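Local coordinates for glycoside hydrolase family protein (Novosphingobium sp. PP1Y, PDB 6Q2F) that probably hydrolyses alpha-L-rhamnosidic linkages, releasing terminal rhamnose from glycosylated substrates, at residues A[150-156]-A[442-448]; A[386-390]-A[508-512]; A[940-945]-A[972-977]. All coordinates share one frame; numbering follows the deposited sequence.

Contact 1: A[150-156]-A[442-448]; sequences LKKLVWS and RLGYSLL
Lys152 CG and Ser446 OG both sit between the backbone N and the carbonyl carbon of their residues (chi1 56° and 67°). As a hydrogen-bonded pair, the two residues stand on the same face of the two-stranded ladder, and these torsions bring their polar ends together. The lysine chain runs extended and then bends at its last torsion. This brings Lys152 NZ to 2.7 Å from Ser446 OG, to which it donates a hydrogen bond. The same ammonium group also bonds the carbonyl oxygens of Thr176 and Gly178. Further back, Lys152 CB packs against Leu448 CD1 at 3.7 Å. With an alanine in place of Lys152, Ser446 OG and the carbonyls of Thr176 and Gly178 would probably lose the donor they share in a buried setting. Val154 lies on this face too, with CG1 3.6 Å from Ser446 OG and CG2 packed over the backbone of Gly444.

Lys151 and Tyr445 lie alongside each other and point the same way. Lys151 CD sits over one ring face, 3.6 Å from the centroid of Tyr445 and 22° off the ring normal, a CH-pi contact. The end of Lys151 forms a salt bridge with Asp465. The Tyr445 ring also meets Trp512. Further along, Trp155 CB touches Leu443 CD2 at 3.7 Å.

The backbones bond at Lys152–Ser446, Val154–Gly444 and Ser156–Arg442, with Gly444 N 2.8 Å from Val154 O. Leu448 N adds a bond to Leu150 O beyond the strand ends. The extended Arg442 chain reaches a salt bridge with Glu208 on strand 206-217, the other neighbour of its own strand. The result is a twisted antiparallel ladder, in which strand 151-160 forms the outer edge of a four-stranded antiparallel sheet.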
loop_
_atom_site.group_PDB
_atom_site.type_symbol
_atom_site.label_atom_id
_atom_site.label_comp_id
_atom_site.label_asym_id
_atom_site.label_seq_id
_atom_site.Cartn_x
_atom_site.Cartn_y
_atom_site.Cartn_z
ATOM N N LEU A 150 -5.594 -4.674 -21.376
ATOM C CA LEU A 150 -4.490 -3.734 -21.244
ATOM C C LEU A 150 -3.628 -3.768 -22.499
ATOM O O LEU A 150 -3.389 -4.831 -23.071
ATOM C CB LEU A 150 -3.654 -4.072 -20.011
ATOM C CG LEU A 150 -4.277 -3.716 -18.653
ATOM C CD1 LEU A 150 -3.613 -4.541 -17.567
ATOM C CD2 LEU A 150 -4.096 -2.223 -18.387
ATOM N N LYS A 151 -3.163 -2.595 -22.928
ATOM C CA LYS A 151 -2.491 -2.428 -24.212
ATOM C C LYS A 151 -1.127 -1.772 -24.036
ATOM O O LYS A 151 -0.958 -0.867 -23.211
ATOM C CB LYS A 151 -3.307 -1.565 -25.164
ATOM C CG LYS A 151 -4.664 -2.117 -25.511
ATOM C CD LYS A 151 -5.496 -1.015 -26.150
ATOM C CE LYS A 151 -6.938 -1.419 -26.289
ATOM N NZ LYS A 151 -7.611 -1.386 -24.959
ATOM N N LYS A 152 -0.176 -2.187 -24.869
ATOM C CA LYS A 152 1.138 -1.568 -24.954
ATOM C C LYS A 152 1.381 -1.122 -26.388
ATOM O O LYS A 152 0.951 -1.784 -27.339
ATOM C CB LYS A 152 2.250 -2.548 -24.557
ATOM C CG LYS A 152 2.201 -3.823 -25.418
ATOM C CD LYS A 152 3.485 -4.570 -25.420
ATOM C CE LYS A 152 3.449 -5.658 -26.471
ATOM N NZ LYS A 152 2.368 -6.647 -26.257
ATOM N N LEU A 153 2.111 -0.021 -26.532
ATOM C CA LEU A 153 2.477 0.477 -27.851
ATOM C C LEU A 153 3.528 -0.433 -28.492
ATOM O O LEU A 153 4.456 -0.898 -27.826
ATOM C CB LEU A 153 3.004 1.913 -27.725
ATOM C CG LEU A 153 3.113 2.808 -28.966
ATOM C CD1 LEU A 153 1.739 3.166 -29.514
ATOM C CD2 LEU A 153 3.914 4.072 -28.646
ATOM N N VAL A 154 3.370 -0.698 -29.797
ATOM C CA VAL A 154 4.324 -1.480 -30.583
ATOM C C VAL A 154 4.490 -0.779 -31.924
ATOM O O VAL A 154 3.688 0.076 -32.303
ATOM C CB VAL A 154 3.884 -2.949 -30.811
ATOM C CG1 VAL A 154 3.993 -3.776 -29.513
ATOM C CG2 VAL A 154 2.475 -2.977 -31.341
ATOM N N TRP A 155 5.531 -1.161 -32.663
ATOM C CA TRP A 155 5.810 -0.420 -33.886
ATOM C C TRP A 155 6.677 -1.235 -34.822
ATOM O O TRP A 155 7.435 -2.107 -34.389
ATOM C CB TRP A 155 6.505 0.919 -33.595
ATOM C CG TRP A 155 7.763 0.752 -32.815
ATOM C CD1 TRP A 155 9.021 0.604 -33.310
ATOM C CD2 TRP A 155 7.880 0.706 -31.389
ATOM N NE1 TRP A 155 9.919 0.460 -32.277
ATOM C CE2 TRP A 155 9.241 0.524 -31.086
ATOM C CE3 TRP A 155 6.964 0.801 -30.345
ATOM C CZ2 TRP A 155 9.717 0.438 -29.770
ATOM C CZ3 TRP A 155 7.436 0.707 -29.024
ATOM C CH2 TRP A 155 8.805 0.522 -28.760
ATOM N N SER A 156 6.550 -0.923 -36.114
ATOM C CA SER A 156 7.515 -1.293 -37.132
ATOM C C SER A 156 8.085 -0.016 -37.732
ATOM O O SER A 156 7.468 1.051 -37.660
ATOM C CB SER A 156 6.891 -2.147 -38.238
ATOM O OG SER A 156 6.112 -1.330 -39.093
ATOM N N ARG A 442 5.299 2.969 -38.113
ATOM C CA ARG A 442 3.970 2.465 -38.047
ATOM C C ARG A 442 3.750 2.060 -36.604
ATOM O O ARG A 442 4.337 1.132 -36.113
ATOM C CB ARG A 442 3.734 1.302 -38.985
ATOM C CG ARG A 442 2.321 0.790 -38.910
ATOM C CD ARG A 442 2.026 -0.238 -39.968
ATOM N NE ARG A 442 0.723 -0.830 -39.809
ATOM C CZ ARG A 442 0.287 -1.849 -40.516
ATOM N NH1 ARG A 442 1.052 -2.389 -41.431
ATOM N NH2 ARG A 442 -0.912 -2.333 -40.302
ATOM N N LEU A 443 2.875 2.791 -35.950
ATOM C CA LEU A 443 2.541 2.539 -34.563
ATOM C C LEU A 443 1.287 1.684 -34.493
ATOM O O LEU A 443 0.331 1.905 -35.243
ATOM C CB LEU A 443 2.325 3.854 -33.815
ATOM C CG LEU A 443 3.499 4.819 -33.888
ATOM C CD1 LEU A 443 3.136 6.109 -33.164
ATOM C CD2 LEU A 443 4.727 4.178 -33.270
ATOM N N GLY A 444 1.296 0.715 -33.591
ATOM C CA GLY A 444 0.102 -0.050 -33.302
ATOM C C GLY A 444 0.059 -0.348 -31.827
ATOM O O GLY A 444 0.877 0.175 -31.061
ATOM N N TYR A 445 -0.895 -1.168 -31.404
ATOM C CA TYR A 445 -0.878 -1.670 -30.043
ATOM C C TYR A 445 -1.168 -3.162 -30.047
ATOM O O TYR A 445 -1.694 -3.727 -31.016
ATOM C CB TYR A 445 -1.875 -0.925 -29.131
ATOM C CG TYR A 445 -3.339 -1.197 -29.408
ATOM C CD1 TYR A 445 -3.963 -2.348 -28.918
ATOM C CD2 TYR A 445 -4.103 -0.294 -30.149
ATOM C CE1 TYR A 445 -5.309 -2.593 -29.168
ATOM C CE2 TYR A 445 -5.446 -0.524 -30.393
ATOM C CZ TYR A 445 -6.044 -1.674 -29.906
ATOM O OH TYR A 445 -7.381 -1.905 -30.161
ATOM N N SER A 446 -0.810 -3.790 -28.939
ATOM C CA SER A 446 -1.100 -5.194 -28.723
ATOM C C SER A 446 -1.285 -5.395 -27.223
ATOM O O SER A 446 -1.126 -4.464 -26.430
ATOM C CB SER A 446 -0.001 -6.072 -29.312
ATOM O OG SER A 446 1.207 -5.901 -28.600
ATOM N N LEU A 447 -1.637 -6.614 -26.835
ATOM C CA LEU A 447 -2.051 -6.902 -25.468
ATOM C C LEU A 447 -0.873 -7.204 -24.546
ATOM O O LEU A 447 0.132 -7.795 -24.951
ATOM C CB LEU A 447 -3.022 -8.082 -25.457
ATOM C CG LEU A 447 -4.303 -7.833 -26.254
ATOM C CD1 LEU A 447 -5.286 -8.947 -25.993
ATOM C CD2 LEU A 447 -4.903 -6.451 -25.888
ATOM N N LEU A 448 -1.016 -6.779 -23.284
ATOM C CA LEU A 448 -0.150 -7.272 -22.214
ATOM C C LEU A 448 -0.458 -8.725 -21.875
ATOM O O LEU A 448 0.447 -9.499 -21.543
ATOM C CB LEU A 448 -0.330 -6.427 -20.958
ATOM C CG LEU A 448 0.770 -5.469 -20.537
ATOM C CD1 LEU A 448 0.958 -4.434 -21.622
ATOM C CD2 LEU A 448 0.369 -4.809 -19.202
#

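Contact 2: A[386-390]-A[508-512]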
loop_
_atom_site.group_PDB
_atom_site.type_symbol
_atom_site.label_atom_id
_atom_site.label_comp_id
_atom_site.label_asym_id
_atom_site.label_seq_id
_atom_site.Cartn_x
_atom_site.Cartn_y
_atom_site.Cartn_z
ATOM N N ALA A 386 8.921 5.644 -21.420
ATOM C CA ALA A 386 7.679 5.420 -22.148
ATOM C C ALA A 386 6.707 4.548 -21.376
ATOM O O ALA A 386 5.621 4.259 -21.888
ATOM C CB ALA A 386 7.966 4.778 -23.512
ATOM N N GLY A 387 7.066 4.110 -20.176
ATOM C CA GLY A 387 6.139 3.357 -19.358
ATOM C C GLY A 387 6.121 1.861 -19.582
ATOM O O GLY A 387 5.212 1.191 -19.082
ATOM N N PHE A 388 7.080 1.312 -20.323
ATOM C CA PHE A 388 7.140 -0.135 -20.453
ATOM C C PHE A 388 7.676 -0.798 -19.192
ATOM O O PHE A 388 7.432 -1.988 -18.987
ATOM C CB PHE A 388 8.010 -0.534 -21.642
ATOM C CG PHE A 388 7.388 -0.236 -22.977
ATOM C CD1 PHE A 388 6.323 -0.992 -23.440
ATOM C CD2 PHE A 388 7.872 0.788 -23.768
ATOM C CE1 PHE A 388 5.745 -0.721 -24.659
ATOM C CE2 PHE A 388 7.300 1.064 -24.995
ATOM C CZ PHE A 388 6.237 0.303 -25.442
ATOM N N VAL A 389 8.398 -0.053 -18.353
ATOM C CA VAL A 389 8.931 -0.567 -17.093
ATOM C C VAL A 389 9.151 0.626 -16.179
ATOM O O VAL A 389 9.506 1.714 -16.638
ATOM C CB VAL A 389 10.242 -1.363 -17.311
ATOM C CG1 VAL A 389 11.285 -0.492 -18.021
ATOM C CG2 VAL A 389 10.777 -1.870 -15.970
HETATM N N MSE A 390 8.946 0.418 -14.882
HETATM C CA MSE A 390 8.953 1.514 -13.930
HETATM C C MSE A 390 10.352 1.977 -13.555
HETATM O O MSE A 390 11.291 1.187 -13.519
HETATM C CB MSE A 390 8.190 1.114 -12.658
HETATM C CG MSE A 390 6.679 1.056 -12.862
HETATM SE SE MSE A 390 5.981 2.722 -13.551
HETATM C CE MSE A 390 5.917 2.296 -15.473
ATOM N N GLY A 508 0.849 -5.208 -14.482
ATOM C CA GLY A 508 1.854 -5.015 -15.518
ATOM C C GLY A 508 1.895 -3.579 -16.008
ATOM O O GLY A 508 1.239 -2.688 -15.464
ATOM N N GLU A 509 2.671 -3.354 -17.073
ATOM C CA GLU A 509 3.007 -1.995 -17.507
ATOM C C GLU A 509 2.343 -1.723 -18.849
ATOM O O GLU A 509 2.883 -2.082 -19.896
ATOM C CB GLU A 509 4.521 -1.811 -17.596
ATOM C CG GLU A 509 5.295 -2.208 -16.318
ATOM C CD GLU A 509 4.656 -1.638 -15.053
ATOM O OE1 GLU A 509 4.178 -0.491 -15.095
ATOM O OE2 GLU A 509 4.618 -2.363 -14.032
ATOM N N ALA A 510 1.180 -1.076 -18.809
ATOM C CA ALA A 510 0.447 -0.706 -20.012
ATOM C C ALA A 510 0.665 0.774 -20.318
ATOM O O ALA A 510 0.757 1.607 -19.408
ATOM C CB ALA A 510 -1.040 -0.997 -19.837
ATOM N N ASN A 511 0.763 1.107 -21.608
ATOM C CA ASN A 511 1.060 2.496 -21.943
ATOM C C ASN A 511 0.353 2.946 -23.212
ATOM O O ASN A 511 0.840 3.866 -23.892
ATOM C CB ASN A 511 2.572 2.719 -22.094
ATOM C CG ASN A 511 3.155 2.036 -23.336
ATOM O OD1 ASN A 511 2.480 1.302 -24.053
ATOM N ND2 ASN A 511 4.440 2.286 -23.580
ATOM N N TRP A 512 -0.754 2.304 -23.583
ATOM C CA TRP A 512 -1.568 2.797 -24.685
ATOM C C TRP A 512 -3.038 2.565 -24.369
ATOM O O TRP A 512 -3.415 1.604 -23.692
ATOM C CB TRP A 512 -1.228 2.135 -26.039
ATOM C CG TRP A 512 -2.124 2.659 -27.122
ATOM C CD1 TRP A 512 -3.204 2.042 -27.655
ATOM C CD2 TRP A 512 -2.058 3.955 -27.736
ATOM N NE1 TRP A 512 -3.804 2.849 -28.593
ATOM C CE2 TRP A 512 -3.124 4.038 -28.648
ATOM C CE3 TRP A 512 -1.189 5.048 -27.608
ATOM C CZ2 TRP A 512 -3.341 5.161 -29.446
ATOM C CZ3 TRP A 512 -1.416 6.169 -28.384
ATOM C CH2 TRP A 512 -2.479 6.215 -29.294
HETATM O O HOH W 1 2.994 2.414 -18.037
#
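Asn511 bonds the Ala386 carbonyl within the Schellman motif that closes helix 382-385, where Gly387 takes positive phi. The amide is swung between its own backbone N and carbonyl carbon (chi1 69°), which points ND2 at the helix end. Asn511 ND2 donates to Ala386 O at 2.9 Å. The bond is nearly straight and lies in the amide plane, but it arrives from above the carbonyl plane of Ala386. The amide oxygen accepts from Leu153 N, so both ends of the amide are held and its flip is fixed.

Phe388 CB points away from 508-512, but with CG anti to the carbonyl carbon (chi1 -71°) the ring comes back under the amide. Asn511 ND2 stands 3.2 Å above the plane of the Phe388 ring, over its centre, with ring and amide planes 65° apart. The ring also meets Phe180 edge-to-face.

The Glu509 chain bends at chi2. Glu509 CB lies 3.2 Å from Phe388 O, and CG is close to the same oxygen. The carboxylate lies against Met390, a selenomethionine whose chain is also bent. CE of Met390 approaches OE1 of Glu509 at 3.3 Å. Between the two loops, one water donates to both Gly387 O and Ala510 O, each at 2.7 Å.

Contact 3: A[940-945]-A[972-977]; sequences PISYRI and RDRVTL
The Tyr943 ring has Val975 N over one face, above its centre, and the carbonyl oxygens of Ile941 and Arg972 at its edge, in plane. The hydroxyl donates to Arg972 O at 2.8 Å from above that carbonyl's plane. A water donates to Tyr943 OH and accepts from Arg972 N. Val975 CG2 packs on the same ring, 3.4 Å from Tyr943 CE1.

Two guanidinium groups meet at the exposed surface. Arg944 NH2 sits 3.2 Å above the plane of the Arg974 guanidinium, over its centre, while Arg974 NH1 lies at the edge of the Arg944 group. The planes stand 88° apart. Both chains bend at chi3. Two like charges this close probably repel, and since Arg974 touches a crystal neighbour, the lattice may help set its pose.

Tyr943 and Val975 form a hydrogen-bonded pair, with Tyr943 N 2.8 Å from Val975 O. On one side of it Ile945 N bonds to Asp973 O. On the other, a side chain takes over from the backbone, as Leu977 N donates to Ser942 OG at 2.6 Å. This is a short antiparallel bridge, adding the two-residue strand 974-975 to strand 937-946 of a large antiparallel sheet.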
loop_
_atom_site.group_PDB
_atom_site.type_symbol
_atom_site.label_atom_id
_atom_site.label_comp_id
_atom_site.label_asym_id
_atom_site.label_seq_id
_atom_site.Cartn_x
_atom_site.Cartn_y
_atom_site.Cartn_z
ATOM N N PRO A 940 -10.234 10.570 35.514
ATOM C CA PRO A 940 -9.740 11.935 35.689
ATOM C C PRO A 940 -8.226 11.945 35.822
ATOM O O PRO A 940 -7.593 10.949 36.171
ATOM C CB PRO A 940 -10.408 12.406 36.990
ATOM C CG PRO A 940 -11.347 11.299 37.402
ATOM C CD PRO A 940 -10.872 10.055 36.732
ATOM N N ILE A 941 -7.647 13.112 35.534
ATOM C CA ILE A 941 -6.202 13.254 35.471
ATOM C C ILE A 941 -5.842 14.651 35.970
ATOM O O ILE A 941 -6.648 15.580 35.894
ATOM C CB ILE A 941 -5.690 12.964 34.029
ATOM C CG1 ILE A 941 -4.197 12.629 34.031
ATOM C CG2 ILE A 941 -6.008 14.095 33.056
ATOM C CD1 ILE A 941 -3.894 11.247 34.549
ATOM N N SER A 942 -4.652 14.778 36.546
ATOM C CA SER A 942 -4.141 16.076 36.963
ATOM C C SER A 942 -3.715 16.882 35.744
ATOM O O SER A 942 -3.303 16.320 34.731
ATOM C CB SER A 942 -2.958 15.911 37.918
ATOM O OG SER A 942 -3.381 15.359 39.148
ATOM N N TYR A 943 -3.815 18.207 35.846
ATOM C CA TYR A 943 -3.461 19.047 34.712
ATOM C C TYR A 943 -3.233 20.476 35.182
ATOM O O TYR A 943 -3.694 20.881 36.252
ATOM C CB TYR A 943 -4.549 19.024 33.623
ATOM C CG TYR A 943 -5.842 19.687 34.048
ATOM C CD1 TYR A 943 -6.827 18.961 34.703
ATOM C CD2 TYR A 943 -6.067 21.041 33.821
ATOM C CE1 TYR A 943 -8.007 19.555 35.107
ATOM C CE2 TYR A 943 -7.240 21.648 34.233
ATOM C CZ TYR A 943 -8.206 20.898 34.878
ATOM O OH TYR A 943 -9.378 21.495 35.291
ATOM N N ARG A 944 -2.547 21.245 34.335
ATOM C CA ARG A 944 -2.385 22.681 34.512
ATOM C C ARG A 944 -2.582 23.359 33.169
ATOM O O ARG A 944 -1.960 22.964 32.172
ATOM C CB ARG A 944 -1.005 23.033 35.091
ATOM C CG ARG A 944 -0.440 24.330 34.557
ATOM C CD ARG A 944 0.758 24.797 35.365
ATOM N NE ARG A 944 0.370 25.439 36.618
ATOM C CZ ARG A 944 0.263 26.753 36.780
ATOM N NH1 ARG A 944 0.518 27.571 35.764
ATOM N NH2 ARG A 944 -0.091 27.251 37.962
ATOM N N ILE A 945 -3.478 24.342 33.135
ATOM C CA ILE A 945 -3.738 25.129 31.936
ATOM C C ILE A 945 -3.019 26.452 32.109
ATOM O O ILE A 945 -3.155 27.108 33.145
ATOM C CB ILE A 945 -5.242 25.341 31.711
ATOM C CG1 ILE A 945 -5.967 23.997 31.673
ATOM C CG2 ILE A 945 -5.475 26.109 30.424
ATOM C CD1 ILE A 945 -7.431 24.102 31.345
ATOM N N ARG A 972 -11.714 24.737 36.834
ATOM C CA ARG A 972 -10.479 25.354 37.287
ATOM C C ARG A 972 -9.429 25.191 36.199
ATOM O O ARG A 972 -9.502 24.275 35.377
ATOM C CB ARG A 972 -9.957 24.706 38.579
ATOM C CG ARG A 972 -10.869 24.774 39.807
ATOM C CD ARG A 972 -10.432 23.723 40.843
ATOM N NE ARG A 972 -10.539 24.188 42.226
ATOM C CZ ARG A 972 -9.551 24.772 42.905
ATOM N NH1 ARG A 972 -8.367 24.977 42.334
ATOM N NH2 ARG A 972 -9.747 25.159 44.159
ATOM N N ASP A 973 -8.416 26.050 36.236
ATOM C CA ASP A 973 -7.303 25.932 35.310
ATOM C C ASP A 973 -6.200 24.998 35.796
ATOM O O ASP A 973 -5.323 24.639 34.999
ATOM C CB ASP A 973 -6.736 27.319 35.003
ATOM C CG ASP A 973 -7.353 27.917 33.751
ATOM O OD1 ASP A 973 -8.386 27.364 33.284
ATOM O OD2 ASP A 973 -6.806 28.914 33.231
ATOM N N ARG A 974 -6.234 24.573 37.059
ATOM C CA ARG A 974 -5.264 23.614 37.572
ATOM C C ARG A 974 -5.954 22.643 38.520
ATOM O O ARG A 974 -6.658 23.066 39.439
ATOM C CB ARG A 974 -4.108 24.315 38.294
ATOM C CG ARG A 974 -2.971 23.367 38.670
ATOM C CD ARG A 974 -1.849 24.086 39.431
ATOM N NE ARG A 974 -2.325 25.330 40.012
ATOM C CZ ARG A 974 -1.570 26.172 40.711
ATOM N NH1 ARG A 974 -0.289 25.895 40.924
ATOM N NH2 ARG A 974 -2.097 27.294 41.190
ATOM N N VAL A 975 -5.765 21.346 38.280
ATOM C CA VAL A 975 -6.185 20.297 39.203
ATOM C C VAL A 975 -4.985 19.399 39.456
ATOM O O VAL A 975 -4.359 18.911 38.507
ATOM C CB VAL A 975 -7.364 19.468 38.666
ATOM C CG1 VAL A 975 -7.714 18.367 39.647
ATOM C CG2 VAL A 975 -8.564 20.358 38.402
ATOM N N THR A 976 -4.652 19.204 40.733
ATOM C CA THR A 976 -3.653 18.239 41.182
ATOM C C THR A 976 -4.409 17.169 41.953
ATOM O O THR A 976 -4.898 17.434 43.052
ATOM C CB THR A 976 -2.593 18.890 42.069
ATOM O OG1 THR A 976 -1.970 19.969 41.368
ATOM C CG2 THR A 976 -1.528 17.863 42.483
ATOM N N LEU A 977 -4.540 15.980 41.373
ATOM C CA LEU A 977 -5.248 14.913 42.064
ATOM C C LEU A 977 -4.392 14.375 43.195
ATOM O O LEU A 977 -3.160 14.344 43.105
ATOM C CB LEU A 977 -5.615 13.779 41.105
ATOM C CG LEU A 977 -6.650 14.164 40.045
ATOM C CD1 LEU A 977 -6.993 12.969 39.151
ATOM C CD2 LEU A 977 -7.888 14.705 40.719
HETATM O O HOH W 2 -12.072 21.674 36.355
#

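Overall arrangement
From the N terminus, the chain passes three strands of the parallel (beta/alpha)8-type barrel before entering residues 150-156. A long excursion of strands and loops with almost no helix follows, and contact 1 closes it at 442-448. Contact 2 opens inside that loop, at 386-390, and closes beyond it, at 508-512, just after barrel strand 497-502. The two therefore cross. They also touch, with a probable bond from Asn511 N to Lys151 O, and so tie the inserted beta sheets to the barrel. Contact 3 comes later, in series. It closes a short loop of 26 residues in another beta region, about 60 Å centre to centre from contact 2 and 70 Å from contact 1.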